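Putative oxidoreductase YfjR (Streptomyces aurantiacus, PDB 4OQZ) is an S-selective imine reductase of the HIBADH-related family that probably draws its hydride from NADPH. Local coordinates at residues 185-189 and 248-254; 231-235 and 274-278; 128-134 and 152-158. All coordinates share one frame; numbering follows the deposited sequence.

How the contacts relate
Contact 3 belongs to the Rossmann-type domain expected to bind NADPH, whereas contacts 1 and 2 lie in the helical C-terminal domain. Helix 163-191, which supplies 185-189 to contact 1, follows strand 154-159 of contact 3 in the chain, and the two contacts stand on opposite sides of the chain's centre, their own centres about 38 Å apart. Contacts 1 and 2 share helix 234-250: residues 231-235 hold its beginning and 248-254 its end, with contact centres about 26 Å apart and nearest atoms about 16 Å apart. Contact 2 is centred about 37 Å from contact 3. All three contacts also have residues that reach the second subunit.

Contact 1 of 3, residues 185-189 and 248-254; sequences QAVAL and NADSGVD
The side-chain amide of Q185 reaches across from helix 163-191 and spends both N-H bonds of NE2, one on N248 in the last turn of helix 234-250, the other on D254 in the loop that follows. D254 O is met at 2.8 Å, almost head-on to the carbonyl (C=O...N angle 177°). N248 OD1 is met at 3.0 Å, but from above that carbonyl's plane, and the two amide planes stand 75° apart. Both acceptors lie in the plane of the Q185 amide, so the pair of bonds fixes its rotation. CG of Q185 stands anti to the backbone N (chi1 -173°) and the chain bends at the next bond, which brings the amide over to the loop. Water 1 lies 2.9 Å from Q185 OE1 and 2.6 Å from D254 OD2, bridging them. N248 ND2 turns back to V244 O in its own helix.

L189 crosses N248 at about a right angle, its CB 3.4 Å from N248 OD1 and its CD1 beside S251 OG, which bonds to T247 O. V253 splits its branches: CG1 packs on A188 CB at 3.9 Å, while CG2 lies by A188 O. A188 suits the close approach by its small size, and G252 supplies the positive phi of the Schellman motif. A buried glutamine amide, both N-H bonds used, thus links helix 163-191 to the last turn of helix 234-250 and the loop after it.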
loop_
_atom_site.group_PDB
_atom_site.type_symbol
_atom_site.label_atom_id
_atom_site.label_comp_id
_atom_site.label_asym_id
_atom_site.label_seq_id
_atom_site.Cartn_x
_atom_site.Cartn_y
_atom_site.Cartn_z
ATOM N N GLN A 185 -4.131 -9.828 3.396
ATOM C CA GLN A 185 -5.276 -10.223 2.579
ATOM C C GLN A 185 -4.883 -11.032 1.310
ATOM O O GLN A 185 -5.582 -11.982 0.951
ATOM C CB GLN A 185 -6.108 -8.995 2.201
ATOM C CG GLN A 185 -7.398 -9.346 1.488
ATOM C CD GLN A 185 -8.470 -9.858 2.405
ATOM O OE1 GLN A 185 -8.651 -9.377 3.532
ATOM N NE2 GLN A 185 -9.211 -10.846 1.935
ATOM N N ALA A 186 -3.773 -10.649 0.656
ATOM C CA ALA A 186 -3.226 -11.286 -0.548
ATOM C C ALA A 186 -2.737 -12.686 -0.200
ATOM O O ALA A 186 -3.039 -13.643 -0.921
ATOM C CB ALA A 186 -2.059 -10.452 -1.083
ATOM N N VAL A 187 -1.977 -12.798 0.901
ATOM C CA VAL A 187 -1.474 -14.097 1.438
ATOM C C VAL A 187 -2.613 -15.051 1.679
ATOM O O VAL A 187 -2.563 -16.182 1.178
ATOM C CB VAL A 187 -0.480 -13.944 2.625
ATOM C CG1 VAL A 187 -0.083 -15.294 3.233
ATOM C CG2 VAL A 187 0.784 -13.219 2.164
ATOM N N ALA A 188 -3.687 -14.574 2.355
ATOM C CA ALA A 188 -4.866 -15.388 2.659
ATOM C C ALA A 188 -5.586 -15.875 1.405
ATOM O O ALA A 188 -5.942 -17.051 1.351
ATOM C CB ALA A 188 -5.824 -14.652 3.591
ATOM N N LEU A 189 -5.745 -15.017 0.369
ATOM C CA LEU A 189 -6.421 -15.438 -0.862
ATOM C C LEU A 189 -5.605 -16.442 -1.685
ATOM O O LEU A 189 -6.150 -17.438 -2.153
ATOM C CB LEU A 189 -6.853 -14.226 -1.726
ATOM C CG LEU A 189 -7.573 -14.531 -3.049
ATOM C CD1 LEU A 189 -8.991 -15.068 -2.820
ATOM C CD2 LEU A 189 -7.626 -13.308 -3.918
ATOM N N ASN A 248 -12.553 -13.441 -3.108
ATOM C CA ASN A 248 -12.265 -13.786 -1.726
ATOM C C ASN A 248 -13.436 -14.564 -1.121
ATOM O O ASN A 248 -13.218 -15.571 -0.442
ATOM C CB ASN A 248 -11.928 -12.536 -0.919
ATOM C CG ASN A 248 -10.556 -12.015 -1.194
ATOM O OD1 ASN A 248 -9.565 -12.462 -0.619
ATOM N ND2 ASN A 248 -10.457 -11.072 -2.101
ATOM N N ALA A 249 -14.676 -14.134 -1.430
ATOM C CA ALA A 249 -15.899 -14.788 -0.952
ATOM C C ALA A 249 -16.049 -16.187 -1.568
ATOM O O ALA A 249 -16.521 -17.099 -0.891
ATOM C CB ALA A 249 -17.115 -13.930 -1.272
ATOM N N ASP A 250 -15.625 -16.354 -2.845
ATOM C CA ASP A 250 -15.687 -17.634 -3.562
ATOM C C ASP A 250 -14.732 -18.671 -2.963
ATOM O O ASP A 250 -15.055 -19.854 -2.956
ATOM C CB ASP A 250 -15.375 -17.453 -5.062
ATOM C CG ASP A 250 -16.456 -16.797 -5.907
ATOM O OD1 ASP A 250 -17.621 -16.733 -5.448
ATOM O OD2 ASP A 250 -16.140 -16.361 -7.037
ATOM N N SER A 251 -13.556 -18.215 -2.488
ATOM C CA SER A 251 -12.492 -19.025 -1.915
ATOM C C SER A 251 -12.684 -19.311 -0.419
ATOM O O SER A 251 -11.878 -20.028 0.171
ATOM C CB SER A 251 -11.152 -18.334 -2.134
ATOM O OG SER A 251 -11.002 -17.917 -3.479
ATOM N N GLY A 252 -13.735 -18.750 0.178
ATOM C CA GLY A 252 -14.026 -18.895 1.600
ATOM C C GLY A 252 -13.217 -17.947 2.469
ATOM O O GLY A 252 -13.359 -17.956 3.694
ATOM N N VAL A 253 -12.361 -17.117 1.834
ATOM C CA VAL A 253 -11.491 -16.129 2.483
ATOM C C VAL A 253 -12.356 -14.961 3.000
ATOM O O VAL A 253 -13.361 -14.620 2.379
ATOM C CB VAL A 253 -10.362 -15.648 1.504
ATOM C CG1 VAL A 253 -9.445 -14.618 2.150
ATOM C CG2 VAL A 253 -9.542 -16.824 0.981
ATOM N N ASP A 254 -11.954 -14.360 4.130
ATOM C CA ASP A 254 -12.597 -13.205 4.764
ATOM C C ASP A 254 -12.606 -11.967 3.833
ATOM O O ASP A 254 -11.568 -11.598 3.281
ATOM C CB ASP A 254 -11.881 -12.903 6.096
ATOM C CG ASP A 254 -12.554 -11.883 6.988
ATOM O OD1 ASP A 254 -13.616 -12.216 7.580
ATOM O OD2 ASP A 254 -11.977 -10.779 7.165
HETATM O O HOH W 1 -10.561 -9.246 5.646
#

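Contact 2 of 3, residues 231-235 and 274-278; sequences VDRLS and GADSF
D232 grips S277 and F278 with both carboxylate oxygens. OD1 accepts from S277 OG at 2.8 Å and OD2 from F278 N at 2.9 Å, the latter nearly straight (177°), each through its syn lone pair; OD1 also bonds to Y218 OH. CG of D232 sits between the backbone N and the carbonyl carbon (chi1 85°), from where the oxygens face S277 and F278 N. Here packing is tight: the carboxylate stands almost perpendicular to the F278 ring (84°) and meets its edge, OD2 lying 3.2 Å from CD2. W177 and W184 of the second subunit also meet that ring. L234 adds branched carbon, CD1 reaching F278 CA at 3.7 Å, and its backbone N donates to D276 O at 2.8 Å.

With an alanine in place of D232 the carboxylate is gone, and S277 OG, F278 N and Y218 OH would probably be left without their oxygen partners.

The outer side is looser. S235 CB and A275 CB only graze at 4.2 Å, and D276, an exposed residue, points its CB away from 231-235. A275 centres an inverse gamma turn in the loop, which packs against the start of helix 234-250, with R233 at the N-cap: a helix beginning fastened to a later loop of the helical C-terminal domain.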
loop_
_atom_site.group_PDB
_atom_site.type_symbol
_atom_site.label_atom_id
_atom_site.label_comp_id
_atom_site.label_asym_id
_atom_site.label_seq_id
_atom_site.Cartn_x
_atom_site.Cartn_y
_atom_site.Cartn_z
ATOM N N VAL A 231 -8.257 9.340 -17.577
ATOM C CA VAL A 231 -7.555 8.055 -17.520
ATOM C C VAL A 231 -8.350 7.006 -16.725
ATOM O O VAL A 231 -8.226 5.816 -17.010
ATOM C CB VAL A 231 -6.060 8.144 -17.087
ATOM C CG1 VAL A 231 -5.297 6.874 -17.481
ATOM C CG2 VAL A 231 -5.365 9.377 -17.674
ATOM N N ASP A 232 -9.211 7.433 -15.783
ATOM C CA ASP A 232 -9.974 6.467 -14.991
ATOM C C ASP A 232 -11.376 6.937 -14.592
ATOM O O ASP A 232 -11.607 8.136 -14.427
ATOM C CB ASP A 232 -9.170 6.021 -13.742
ATOM C CG ASP A 232 -9.312 6.939 -12.540
ATOM O OD1 ASP A 232 -8.555 7.941 -12.459
ATOM O OD2 ASP A 232 -10.246 6.719 -11.734
ATOM N N ARG A 233 -12.272 5.963 -14.324
ATOM C CA ARG A 233 -13.630 6.198 -13.859
ATOM C C ARG A 233 -13.888 5.434 -12.545
ATOM O O ARG A 233 -13.538 4.251 -12.450
ATOM C CB ARG A 233 -14.660 5.847 -14.960
ATOM C CG ARG A 233 -14.526 6.711 -16.225
ATOM C CD ARG A 233 -14.378 5.909 -17.521
ATOM N NE ARG A 233 -13.087 5.210 -17.656
ATOM C CZ ARG A 233 -12.121 5.540 -18.516
ATOM N NH1 ARG A 233 -12.262 6.590 -19.315
ATOM N NH2 ARG A 233 -11.009 4.822 -18.579
ATOM N N LEU A 234 -14.497 6.117 -11.531
ATOM C CA LEU A 234 -14.803 5.557 -10.200
ATOM C C LEU A 234 -15.657 4.277 -10.256
ATOM O O LEU A 234 -15.419 3.344 -9.482
ATOM C CB LEU A 234 -15.441 6.628 -9.280
ATOM C CG LEU A 234 -15.893 6.187 -7.870
ATOM C CD1 LEU A 234 -14.731 5.735 -7.003
ATOM C CD2 LEU A 234 -16.661 7.272 -7.178
ATOM N N SER A 235 -16.625 4.244 -11.184
ATOM C CA SER A 235 -17.550 3.132 -11.446
ATOM C C SER A 235 -16.805 1.843 -11.802
ATOM O O SER A 235 -17.239 0.763 -11.397
ATOM C CB SER A 235 -18.510 3.507 -12.570
ATOM O OG SER A 235 -17.801 3.855 -13.750
ATOM N N GLY A 274 -18.306 11.138 -7.122
ATOM C CA GLY A 274 -19.129 10.728 -8.258
ATOM C C GLY A 274 -18.356 9.932 -9.282
ATOM O O GLY A 274 -17.127 9.924 -9.223
ATOM N N ALA A 275 -19.047 9.296 -10.263
ATOM C CA ALA A 275 -18.355 8.522 -11.308
ATOM C C ALA A 275 -17.545 9.414 -12.293
ATOM O O ALA A 275 -17.753 9.460 -13.511
ATOM C CB ALA A 275 -19.302 7.578 -12.026
ATOM N N ASP A 276 -16.606 10.137 -11.680
ATOM C CA ASP A 276 -15.544 10.930 -12.253
ATOM C C ASP A 276 -14.312 10.037 -11.938
ATOM O O ASP A 276 -14.398 8.837 -12.175
ATOM C CB ASP A 276 -15.473 12.295 -11.561
ATOM C CG ASP A 276 -16.469 13.269 -12.125
ATOM O OD1 ASP A 276 -17.578 13.351 -11.572
ATOM O OD2 ASP A 276 -16.147 13.927 -13.154
ATOM N N SER A 277 -13.208 10.582 -11.403
ATOM C CA SER A 277 -12.038 9.769 -11.073
ATOM C C SER A 277 -12.217 9.135 -9.712
ATOM O O SER A 277 -12.855 9.725 -8.838
ATOM C CB SER A 277 -10.757 10.599 -11.071
ATOM O OG SER A 277 -9.634 9.804 -10.678
ATOM N N PHE A 278 -11.587 7.967 -9.504
ATOM C CA PHE A 278 -11.612 7.301 -8.201
ATOM C C PHE A 278 -10.972 8.171 -7.084
ATOM O O PHE A 278 -11.193 7.933 -5.903
ATOM C CB PHE A 278 -11.074 5.863 -8.302
ATOM C CG PHE A 278 -9.592 5.674 -8.098
ATOM C CD1 PHE A 278 -9.114 4.877 -7.059
ATOM C CD2 PHE A 278 -8.675 6.215 -8.991
ATOM C CE1 PHE A 278 -7.749 4.667 -6.897
ATOM C CE2 PHE A 278 -7.308 6.038 -8.809
ATOM C CZ PHE A 278 -6.847 5.240 -7.779
#

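Contact 3 of 3, residues 128-134 and 152-158; sequences PDMSTFY and TGKTDYR
Strands 131-135 and 154-159, with F133 beside D156 and Y134 beside Y157, are the parallel pair of a beta-alpha-beta unit whose connecting helix is 138-151. The axes of 131-134 and 154-158 cross at 22°. The pairing is firmest toward the C-terminal ends: T132 O accepts D156 N at 2.7 Å, D156 O takes Y134 N at 3.0 Å, and Y134 O receives R158 N at 2.8 Å. Nearer the start, M130 O accepts K154 N, but the bond from T132 N to K154 O is weak. G153 suits its place because a CB would clash with P128 CA.

On the face shared by T132 and Y134, a chain of hydroxyls begins with T132 OG1 donating to T152 OG1 at 2.7 Å. T152 OG1 sits between its backbone N and carbonyl carbon (chi1 58°), from where it donates to K154 O at 2.8 Å and also accepts a hydrogen bond from water 2. That water lies at the edge of the Y134 ring, bonded to its OH, while T155 CG2 meets the same ring edgewise, 3.7 Å from CE2.

On the face of F133 and D156, ring and carboxylate lie side by side with planes 35° apart. D156 OD1 forms a salt bridge to R158 NH1 at 2.9 Å; the bent arginine chain lays its CD against F133 CD1 at 3.7 Å. D156 OD2 bonds to Y203 OH of the second subunit, whose ring also meets F133.

Helix 138-151 covers the tyrosine face, with Y134 on L148 and T155 OG1 bonded to Y141 OH. Helix 163-191 lies over the other, touching F133 and R158, while antiparallel strand 112-119 flanks strand 131-135 and leaves 154-159 as the sheet's last strand in this chain.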
loop_
_atom_site.group_PDB
_atom_site.type_symbol
_atom_site.label_atom_id
_atom_site.label_comp_id
_atom_site.label_asym_id
_atom_site.label_seq_id
_atom_site.Cartn_x
_atom_site.Cartn_y
_atom_site.Cartn_z
ATOM N N PRO A 128 22.812 4.643 8.946
ATOM C CA PRO A 128 22.901 5.903 8.168
ATOM C C PRO A 128 21.754 6.130 7.181
ATOM O O PRO A 128 21.558 7.242 6.675
ATOM C CB PRO A 128 24.233 5.766 7.427
ATOM C CG PRO A 128 24.448 4.290 7.296
ATOM C CD PRO A 128 23.862 3.679 8.538
ATOM N N ASP A 129 20.992 5.063 6.925
ATOM C CA ASP A 129 19.912 5.004 5.970
ATOM C C ASP A 129 18.550 5.295 6.551
ATOM O O ASP A 129 17.636 5.609 5.785
ATOM C CB ASP A 129 19.935 3.646 5.262
ATOM C CG ASP A 129 21.296 3.330 4.672
ATOM O OD1 ASP A 129 21.645 3.931 3.637
ATOM O OD2 ASP A 129 22.042 2.543 5.291
ATOM N N MET A 130 18.403 5.227 7.888
ATOM C CA MET A 130 17.102 5.474 8.523
ATOM C C MET A 130 16.822 6.965 8.739
ATOM O O MET A 130 17.758 7.760 8.734
ATOM C CB MET A 130 16.956 4.650 9.816
ATOM C CG MET A 130 16.977 3.136 9.591
ATOM S SD MET A 130 15.484 2.542 8.755
ATOM C CE MET A 130 16.222 1.830 7.299
ATOM N N SER A 131 15.542 7.333 8.953
ATOM C CA SER A 131 15.091 8.707 9.121
ATOM C C SER A 131 14.114 8.941 10.293
ATOM O O SER A 131 13.444 8.021 10.776
ATOM C CB SER A 131 14.523 9.252 7.813
ATOM O OG SER A 131 14.323 10.656 7.883
ATOM N N THR A 132 14.147 10.165 10.816
ATOM C CA THR A 132 13.292 10.620 11.914
ATOM C C THR A 132 12.840 12.029 11.586
ATOM O O THR A 132 13.658 12.890 11.223
ATOM C CB THR A 132 14.007 10.594 13.260
ATOM O OG1 THR A 132 14.540 9.298 13.504
ATOM C CG2 THR A 132 13.067 10.985 14.453
ATOM N N PHE A 133 11.538 12.270 11.747
ATOM C CA PHE A 133 10.947 13.587 11.538
ATOM C C PHE A 133 11.086 14.333 12.866
ATOM O O PHE A 133 10.820 13.753 13.905
ATOM C CB PHE A 133 9.440 13.468 11.209
ATOM C CG PHE A 133 9.085 12.847 9.881
ATOM C CD1 PHE A 133 9.300 13.539 8.691
ATOM C CD2 PHE A 133 8.488 11.597 9.820
ATOM C CE1 PHE A 133 8.978 12.959 7.465
ATOM C CE2 PHE A 133 8.155 11.022 8.582
ATOM C CZ PHE A 133 8.428 11.692 7.422
ATOM N N TYR A 134 11.487 15.591 12.820
ATOM C CA TYR A 134 11.600 16.465 13.981
ATOM C C TYR A 134 10.825 17.765 13.792
ATOM O O TYR A 134 10.847 18.365 12.711
ATOM C CB TYR A 134 13.058 16.779 14.326
ATOM C CG TYR A 134 13.785 15.597 14.939
ATOM C CD1 TYR A 134 13.570 15.230 16.263
ATOM C CD2 TYR A 134 14.667 14.829 14.183
ATOM C CE1 TYR A 134 14.208 14.128 16.819
ATOM C CE2 TYR A 134 15.329 13.737 14.735
ATOM C CZ TYR A 134 15.097 13.389 16.057
ATOM O OH TYR A 134 15.721 12.291 16.619
ATOM N N THR A 152 19.049 7.982 14.126
ATOM C CA THR A 152 18.909 7.621 12.705
ATOM C C THR A 152 19.805 8.556 11.886
ATOM O O THR A 152 19.814 9.755 12.146
ATOM C CB THR A 152 17.450 7.720 12.228
ATOM O OG1 THR A 152 16.966 9.039 12.444
ATOM C CG2 THR A 152 16.529 6.699 12.870
ATOM N N GLY A 153 20.537 8.012 10.908
ATOM C CA GLY A 153 21.475 8.768 10.070
ATOM C C GLY A 153 20.884 10.012 9.417
ATOM O O GLY A 153 21.561 11.039 9.302
ATOM N N LYS A 154 19.586 9.932 9.035
ATOM C CA LYS A 154 18.842 11.036 8.451
ATOM C C LYS A 154 17.847 11.589 9.476
ATOM O O LYS A 154 17.246 10.829 10.260
ATOM C CB LYS A 154 18.117 10.610 7.163
ATOM C CG LYS A 154 19.005 10.004 6.077
ATOM C CD LYS A 154 18.135 9.222 5.070
ATOM C CE LYS A 154 18.922 8.578 3.953
ATOM N NZ LYS A 154 18.080 7.639 3.161
ATOM N N THR A 155 17.736 12.932 9.508
ATOM C CA THR A 155 16.812 13.674 10.381
ATOM C C THR A 155 16.122 14.708 9.508
ATOM O O THR A 155 16.769 15.375 8.691
ATOM C CB THR A 155 17.473 14.248 11.663
ATOM O OG1 THR A 155 18.330 15.350 11.341
ATOM C CG2 THR A 155 18.220 13.163 12.521
ATOM N N ASP A 156 14.800 14.816 9.648
ATOM C CA ASP A 156 14.011 15.711 8.786
ATOM C C ASP A 156 13.174 16.712 9.571
ATOM O O ASP A 156 12.062 16.395 9.986
ATOM C CB ASP A 156 13.139 14.853 7.864
ATOM C CG ASP A 156 12.423 15.561 6.730
ATOM O OD1 ASP A 156 12.580 16.803 6.600
ATOM O OD2 ASP A 156 11.763 14.868 5.930
ATOM N N TYR A 157 13.699 17.939 9.736
ATOM C CA TYR A 157 13.030 19.024 10.446
ATOM C C TYR A 157 11.860 19.586 9.619
ATOM O O TYR A 157 12.074 20.174 8.554
ATOM C CB TYR A 157 14.030 20.118 10.834
ATOM C CG TYR A 157 13.391 21.246 11.603
ATOM C CD1 TYR A 157 13.172 21.146 12.975
ATOM C CD2 TYR A 157 12.971 22.406 10.957
ATOM C CE1 TYR A 157 12.565 22.180 13.687
ATOM C CE2 TYR A 157 12.353 23.440 11.657
ATOM C CZ TYR A 157 12.169 23.329 13.024
ATOM O OH TYR A 157 11.591 24.363 13.713
ATOM N N ARG A 158 10.629 19.393 10.126
ATOM C CA ARG A 158 9.374 19.768 9.461
ATOM C C ARG A 158 8.841 21.140 9.778
ATOM O O ARG A 158 8.116 21.733 8.960
ATOM C CB ARG A 158 8.284 18.697 9.686
ATOM C CG ARG A 158 8.618 17.261 9.220
ATOM C CD ARG A 158 9.260 17.147 7.832
ATOM N NE ARG A 158 8.527 17.871 6.783
ATOM C CZ ARG A 158 9.099 18.446 5.725
ATOM N NH1 ARG A 158 10.416 18.395 5.563
ATOM N NH2 ARG A 158 8.357 19.089 4.827
HETATM O O HOH W 2 17.058 10.762 14.700
#